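Glycosyl hydrolase (Streptomyces cattleya, PDB 7LR8) probably hydrolyses the mannose-beta-1,4-N-acetylglucosamine linkage of N-glycan core fragments, as a family 5 glycoside hydrolase. Local coordinates at residues G300-R312 / E320-K333. The protein carries 1 engineered substitution. Residues are numbered along the deposited sequence; the frame is centred on the assembly and turned at random. Where two conformers were deposited one is given.
With BMA (beta-D-mannopyranose), chain D; SO4 (sulfate ion), chain J.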
loop_
_atom_site.group_PDB
_atom_site.type_symbol
_atom_site.label_atom_id
_atom_site.label_comp_id
_atom_site.label_asym_id
_atom_site.label_seq_id
_atom_site.Cartn_x
_atom_site.Cartn_y
_atom_site.Cartn_z
ATOM N N GLY B 300 6.320 31.738 6.727
ATOM C CA GLY B 300 7.635 31.141 6.655
ATOM C C GLY B 300 7.893 30.616 5.263
ATOM O O GLY B 300 6.997 30.576 4.413
ATOM N N VAL B 301 9.152 30.225 5.046
ATOM C CA VAL B 301 9.629 29.612 3.810
ATOM C C VAL B 301 10.201 28.253 4.172
ATOM O O VAL B 301 11.119 28.163 5.000
ATOM C CB VAL B 301 10.704 30.469 3.123
ATOM C CG1 VAL B 301 11.224 29.750 1.880
ATOM C CG2 VAL B 301 10.167 31.852 2.787
ATOM N N THR B 302 9.672 27.196 3.557
ATOM C CA THR B 302 10.073 25.839 3.898
ATOM C C THR B 302 10.539 25.156 2.620
ATOM O O THR B 302 9.725 24.839 1.746
ATOM C CB THR B 302 8.926 25.087 4.578
ATOM O OG1 THR B 302 8.388 25.906 5.637
ATOM C CG2 THR B 302 9.418 23.778 5.169
ATOM N N TRP B 303 11.854 24.983 2.484
ATOM C CA TRP B 303 12.436 24.464 1.261
ATOM C C TRP B 303 12.197 22.965 1.138
ATOM O O TRP B 303 12.283 22.226 2.122
ATOM C CB TRP B 303 13.946 24.756 1.212
ATOM C CG TRP B 303 14.453 24.668 -0.178
ATOM C CD1 TRP B 303 14.952 23.562 -0.808
ATOM C CD2 TRP B 303 14.461 25.720 -1.149
ATOM N NE1 TRP B 303 15.289 23.872 -2.109
ATOM C CE2 TRP B 303 14.985 25.189 -2.340
ATOM C CE3 TRP B 303 14.072 27.067 -1.123
ATOM C CZ2 TRP B 303 15.131 25.954 -3.490
ATOM C CZ3 TRP B 303 14.215 27.819 -2.274
ATOM C CH2 TRP B 303 14.736 27.264 -3.431
ATOM N N TRP B 304 11.863 22.524 -0.077
ATOM C CA TRP B 304 11.819 21.100 -0.411
ATOM C C TRP B 304 13.078 20.793 -1.202
ATOM O O TRP B 304 13.189 21.209 -2.356
ATOM C CB TRP B 304 10.597 20.739 -1.252
ATOM C CG TRP B 304 10.505 19.249 -1.423
ATOM C CD1 TRP B 304 11.281 18.457 -2.223
ATOM C CD2 TRP B 304 9.613 18.362 -0.727
ATOM N NE1 TRP B 304 10.928 17.136 -2.069
ATOM C CE2 TRP B 304 9.900 17.054 -1.162
ATOM C CE3 TRP B 304 8.589 18.553 0.208
ATOM C CZ2 TRP B 304 9.217 15.948 -0.676
ATOM C CZ3 TRP B 304 7.912 17.453 0.680
ATOM C CH2 TRP B 304 8.220 16.170 0.239
ATOM N N CYS B 305 14.005 20.031 -0.620
ATOM C CA CYS B 305 13.860 19.347 0.656
ATOM C C CYS B 305 15.215 19.369 1.361
ATOM O O CYS B 305 16.181 19.942 0.843
ATOM C CB CYS B 305 13.384 17.911 0.447
ATOM S SG CYS B 305 14.344 17.017 -0.812
ATOM N N SER B 306 15.294 18.740 2.533
ATOM C CA SER B 306 16.535 18.801 3.301
ATOM C C SER B 306 17.644 18.011 2.610
ATOM O O SER B 306 18.763 18.519 2.427
ATOM C CB SER B 306 16.289 18.295 4.725
ATOM O OG SER B 306 15.940 16.921 4.745
ATOM N N HIS B 307 17.341 16.778 2.185
ATOM C CA HIS B 307 18.355 15.849 1.711
ATOM C C HIS B 307 17.959 15.229 0.382
ATOM O O HIS B 307 16.789 14.905 0.151
ATOM C CB HIS B 307 18.604 14.749 2.741
ATOM C CG HIS B 307 19.247 15.244 3.998
ATOM N ND1 HIS B 307 18.524 15.780 5.044
ATOM C CD2 HIS B 307 20.549 15.317 4.363
ATOM C CE1 HIS B 307 19.353 16.144 6.007
ATOM N NE2 HIS B 307 20.588 15.882 5.615
ATOM N N ASP B 308 18.953 15.062 -0.481
ATOM C CA ASP B 308 18.781 14.310 -1.712
ATOM C C ASP B 308 18.242 12.921 -1.411
ATOM O O ASP B 308 18.490 12.349 -0.342
ATOM C CB ASP B 308 20.119 14.158 -2.444
ATOM C CG ASP B 308 20.568 15.428 -3.168
ATOM O OD1 ASP B 308 19.740 16.331 -3.417
ATOM O OD2 ASP B 308 21.771 15.498 -3.483
ATOM N N VAL B 309 17.515 12.360 -2.392
ATOM C CA VAL B 309 17.008 10.991 -2.312
ATOM C C VAL B 309 18.075 10.038 -2.829
ATOM O O VAL B 309 18.752 10.320 -3.831
ATOM C CB VAL B 309 15.698 10.845 -3.108
ATOM C CG1 VAL B 309 15.130 9.421 -2.965
ATOM C CG2 VAL B 309 14.678 11.879 -2.633
ATOM N N ASP B 310 18.246 8.915 -2.133
ATOM C CA ASP B 310 19.232 7.922 -2.543
ATOM C C ASP B 310 18.863 7.354 -3.909
ATOM O O ASP B 310 17.763 6.825 -4.091
ATOM C CB ASP B 310 19.308 6.810 -1.494
ATOM C CG ASP B 310 20.450 5.831 -1.749
ATOM O OD1 ASP B 310 21.076 5.884 -2.825
ATOM O OD2 ASP B 310 20.719 4.997 -0.863
ATOM N N ARG B 311 19.782 7.465 -4.876
ATOM C CA ARG B 311 19.480 6.957 -6.212
ATOM C C ARG B 311 19.496 5.436 -6.282
ATOM O O ARG B 311 19.162 4.877 -7.333
ATOM C CB ARG B 311 20.454 7.547 -7.239
ATOM C CG ARG B 311 20.148 8.999 -7.538
ATOM C CD ARG B 311 21.011 9.587 -8.652
ATOM N NE ARG B 311 20.848 11.036 -8.670
ATOM C CZ ARG B 311 19.997 11.681 -9.464
ATOM N NH1 ARG B 311 19.243 11.007 -10.328
ATOM N NH2 ARG B 311 19.909 12.997 -9.403
ATOM N N ARG B 312 19.875 4.757 -5.199
ATOM C CA ARG B 312 19.625 3.324 -5.095
ATOM C C ARG B 312 18.147 2.995 -4.922
ATOM O O ARG B 312 17.797 1.810 -4.915
ATOM C CB ARG B 312 20.410 2.724 -3.930
ATOM C CG ARG B 312 21.908 2.666 -4.185
ATOM C CD ARG B 312 22.684 2.231 -2.951
ATOM N NE ARG B 312 24.128 2.261 -3.181
ATOM C CZ ARG B 312 24.834 1.232 -3.644
ATOM N NH1 ARG B 312 24.229 0.085 -3.933
ATOM N NH2 ARG B 312 26.145 1.353 -3.827
ATOM N N GLU B 320 13.223 14.285 -8.618
ATOM C CA GLU B 320 13.076 14.187 -7.166
ATOM C C GLU B 320 14.406 13.951 -6.459
ATOM O O GLU B 320 14.575 14.364 -5.303
ATOM C CB GLU B 320 12.119 13.044 -6.807
ATOM C CG GLU B 320 10.705 13.189 -7.355
ATOM C CD GLU B 320 9.847 14.160 -6.565
ATOM O OE1 GLU B 320 10.308 14.671 -5.526
ATOM O OE2 GLU B 320 8.702 14.418 -6.994
ATOM N N TYR B 321 15.346 13.273 -7.118
ATOM C CA TYR B 321 16.528 12.801 -6.406
ATOM C C TYR B 321 17.410 13.947 -5.926
ATOM O O TYR B 321 18.022 13.842 -4.861
ATOM C CB TYR B 321 17.350 11.865 -7.294
ATOM C CG TYR B 321 16.678 10.536 -7.577
ATOM C CD1 TYR B 321 16.647 9.526 -6.614
ATOM C CD2 TYR B 321 16.097 10.294 -8.807
ATOM C CE1 TYR B 321 16.054 8.318 -6.880
ATOM C CE2 TYR B 321 15.481 9.098 -9.072
ATOM C CZ TYR B 321 15.473 8.113 -8.115
ATOM O OH TYR B 321 14.868 6.913 -8.392
ATOM N N SER B 322 17.497 15.039 -6.681
ATOM C CA SER B 322 18.439 16.102 -6.353
ATOM C C SER B 322 17.748 17.375 -5.865
ATOM O O SER B 322 18.255 18.480 -6.081
ATOM C CB SER B 322 19.336 16.396 -7.553
ATOM O OG SER B 322 20.104 15.249 -7.884
ATOM N N LEU B 323 16.599 17.236 -5.197
ATOM C CA LEU B 323 15.908 18.375 -4.600
ATOM C C LEU B 323 16.501 18.807 -3.259
ATOM O O LEU B 323 16.054 19.809 -2.699
ATOM C CB LEU B 323 14.414 18.061 -4.431
ATOM C CG LEU B 323 13.675 18.126 -5.775
ATOM C CD1 LEU B 323 12.201 17.801 -5.653
ATOM C CD2 LEU B 323 13.864 19.506 -6.405
ATOM N N GLY B 324 17.488 18.092 -2.728
ATOM C CA GLY B 324 17.994 18.426 -1.407
ATOM C C GLY B 324 18.852 19.680 -1.402
ATOM O O GLY B 324 19.447 20.069 -2.407
ATOM N N LEU B 325 18.877 20.342 -0.240
ATOM C CA LEU B 325 19.899 21.338 0.047
ATOM C C LEU B 325 21.189 20.684 0.507
ATOM O O LEU B 325 22.250 21.319 0.467
ATOM C CB LEU B 325 19.397 22.303 1.124
ATOM C CG LEU B 325 18.156 23.123 0.774
ATOM C CD1 LEU B 325 17.750 24.009 1.950
ATOM C CD2 LEU B 325 18.384 23.955 -0.488
ATOM N N LEU B 326 21.101 19.427 0.941
ATOM C CA LEU B 326 22.231 18.633 1.393
ATOM C C LEU B 326 22.275 17.332 0.596
ATOM O O LEU B 326 21.239 16.801 0.183
ATOM C CB LEU B 326 22.112 18.334 2.899
ATOM C CG LEU B 326 22.164 19.599 3.762
ATOM C CD1 LEU B 326 21.126 19.557 4.881
ATOM C CD2 LEU B 326 23.565 19.769 4.316
ATOM N N THR B 327 23.483 16.808 0.403
ATOM C CA THR B 327 23.642 15.538 -0.285
ATOM C C THR B 327 23.230 14.376 0.622
ATOM O O THR B 327 22.895 14.541 1.802
ATOM C CB THR B 327 25.089 15.337 -0.732
ATOM O OG1 THR B 327 25.916 15.179 0.423
ATOM C CG2 THR B 327 25.582 16.509 -1.564
ATOM N N GLN B 328 23.276 13.176 0.041
ATOM C CA GLN B 328 23.016 11.948 0.782
ATOM C C GLN B 328 23.968 11.781 1.958
ATOM O O GLN B 328 23.572 11.280 3.018
ATOM C CB GLN B 328 23.129 10.757 -0.163
ATOM C CG GLN B 328 21.809 10.367 -0.722
ATOM C CD GLN B 328 20.997 9.616 0.290
ATOM O OE1 GLN B 328 21.457 8.617 0.848
ATOM N NE2 GLN B 328 19.783 10.094 0.554
ATOM N N ASP B 329 25.233 12.164 1.787
ATOM C CA ASP B 329 26.188 12.103 2.882
ATOM C C ASP B 329 26.243 13.398 3.681
ATOM O O ASP B 329 27.242 13.646 4.359
ATOM C CB ASP B 329 27.583 11.734 2.364
ATOM C CG ASP B 329 27.908 12.381 1.034
ATOM O OD1 ASP B 329 27.853 13.624 0.943
ATOM O OD2 ASP B 329 28.227 11.645 0.076
ATOM N N ARG B 330 25.196 14.229 3.596
ATOM C CA ARG B 330 24.991 15.399 4.455
ATOM C C ARG B 330 25.995 16.517 4.182
ATOM O O ARG B 330 26.400 17.236 5.098
ATOM C CB ARG B 330 25.011 15.016 5.938
ATOM C CG ARG B 330 23.986 13.933 6.285
ATOM C CD ARG B 330 24.030 13.587 7.757
ATOM N NE ARG B 330 23.121 12.502 8.100
ATOM C CZ ARG B 330 23.498 11.253 8.354
ATOM N NH1 ARG B 330 24.781 10.916 8.304
ATOM N NH2 ARG B 330 22.591 10.340 8.675
ATOM N N ARG B 331 26.395 16.692 2.929
ATOM C CA ARG B 331 27.255 17.805 2.561
ATOM C C ARG B 331 26.414 18.918 1.948
ATOM O O ARG B 331 25.440 18.656 1.238
ATOM C CB ARG B 331 28.355 17.356 1.598
ATOM C CG ARG B 331 29.154 16.181 2.128
ATOM C CD ARG B 331 30.557 16.138 1.552
ATOM N NE ARG B 331 31.551 16.571 2.530
ATOM C CZ ARG B 331 32.163 17.751 2.506
ATOM N NH1 ARG B 331 31.889 18.622 1.544
ATOM N NH2 ARG B 331 33.052 18.062 3.441
ATOM N N VAL B 332 26.781 20.161 2.253
ATOM C CA VAL B 332 26.010 21.307 1.786
ATOM C C VAL B 332 26.210 21.478 0.287
ATOM O O VAL B 332 27.347 21.570 -0.202
ATOM C CB VAL B 332 26.411 22.576 2.551
ATOM C CG1 VAL B 332 25.551 23.761 2.106
ATOM C CG2 VAL B 332 26.273 22.342 4.050
ATOM N N LYS B 333 25.112 21.540 -0.439
ATOM C CA LYS B 333 25.061 21.753 -1.875
ATOM C C LYS B 333 25.021 23.246 -2.166
ATOM O O LYS B 333 24.713 24.051 -1.278
ATOM C CB LYS B 333 23.823 21.063 -2.460
ATOM C CG LYS B 333 23.819 19.557 -2.305
ATOM C CD LYS B 333 22.459 18.944 -2.673
ATOM C CE LYS B 333 22.137 19.121 -4.145
ATOM N NZ LYS B 333 20.751 18.689 -4.498
HETATM C C1 BMA D . 5.262 18.040 -4.154
HETATM C C2 BMA D . 5.704 17.367 -2.815
HETATM C C3 BMA D . 6.299 16.008 -3.125
HETATM C C4 BMA D . 7.330 16.118 -4.331
HETATM C C5 BMA D . 7.611 17.601 -4.703
HETATM C C6 BMA D . 8.507 17.761 -5.911
HETATM O O2 BMA D . 4.615 17.205 -1.920
HETATM O O3 BMA D . 5.254 15.030 -3.354
HETATM O O4 BMA D . 8.524 15.498 -3.939
HETATM O O5 BMA D . 6.376 18.255 -5.049
HETATM O O6 BMA D . 7.831 17.144 -7.033
HETATM S S SO4 J . 23.955 7.185 8.872
HETATM O O1 SO4 J . 23.791 5.827 9.384
HETATM O O2 SO4 J . 24.040 8.114 9.996
HETATM O O3 SO4 J . 25.178 7.265 8.078
HETATM O O4 SO4 J . 22.810 7.529 8.032
HETATM O O HOH W 1 15.348 21.954 -4.337
HETATM O O HOH W 2 12.272 14.859 -3.616
HETATM O O HOH W 3 23.194 13.180 -2.917
HETATM O O HOH W 4 22.584 15.694 -5.987
#
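Asp-308 reaches into the bend at 322-324 and meets Lys-333 coming from the opposite direction. Asp-308 OD1 takes two donors: Lys-333 NZ on the syn lone pair at 2.8 Å, a salt bridge, and Gly-324 N at 2.9 Å. Asp-308 OD2 accepts from two waters, one of them also bound by Gln-328 N. With an alanine at Asp-308, the Lys-333 ammonium is likely to lose its carboxylate partner and Gly-324 N its acceptor, and the bend could shift. The Gln-328 chain, bent at chi2 (-77°), brings NE2 to Asp-308 O at 2.7 Å, from above the carbonyl plane, and stacks its amide on the Asp-310 carboxylate, planes 24° apart. Farther out, Tyr-321 CB sits 3.4 Å from Arg-311 CZ, over the centre of the guanidinium, which also bonds Glu-318. On the sugar side, a cis peptide joins Trp-304 to Cys-305. The Trp-304 indole lays one face against the mannose, while Leu-323 CD1 touches Trp-304 CD1 at 3.6 Å. Glu-320 OE1 and OE2 accept from mannose O4 (2.5 Å) and O6, forming part of the glycan pocket. Deeper in, Leu-325 CD2 makes a CH-pi contact over the face of the Trp-303 five-membered ring, 3.7 Å from its centroid. The contact folds the loop after strand 298-304, the last of the (beta/alpha)8 barrel, back on itself, with strand 15-19 and helix 35-46 beside it and helix 334-349 starting after Lys-333.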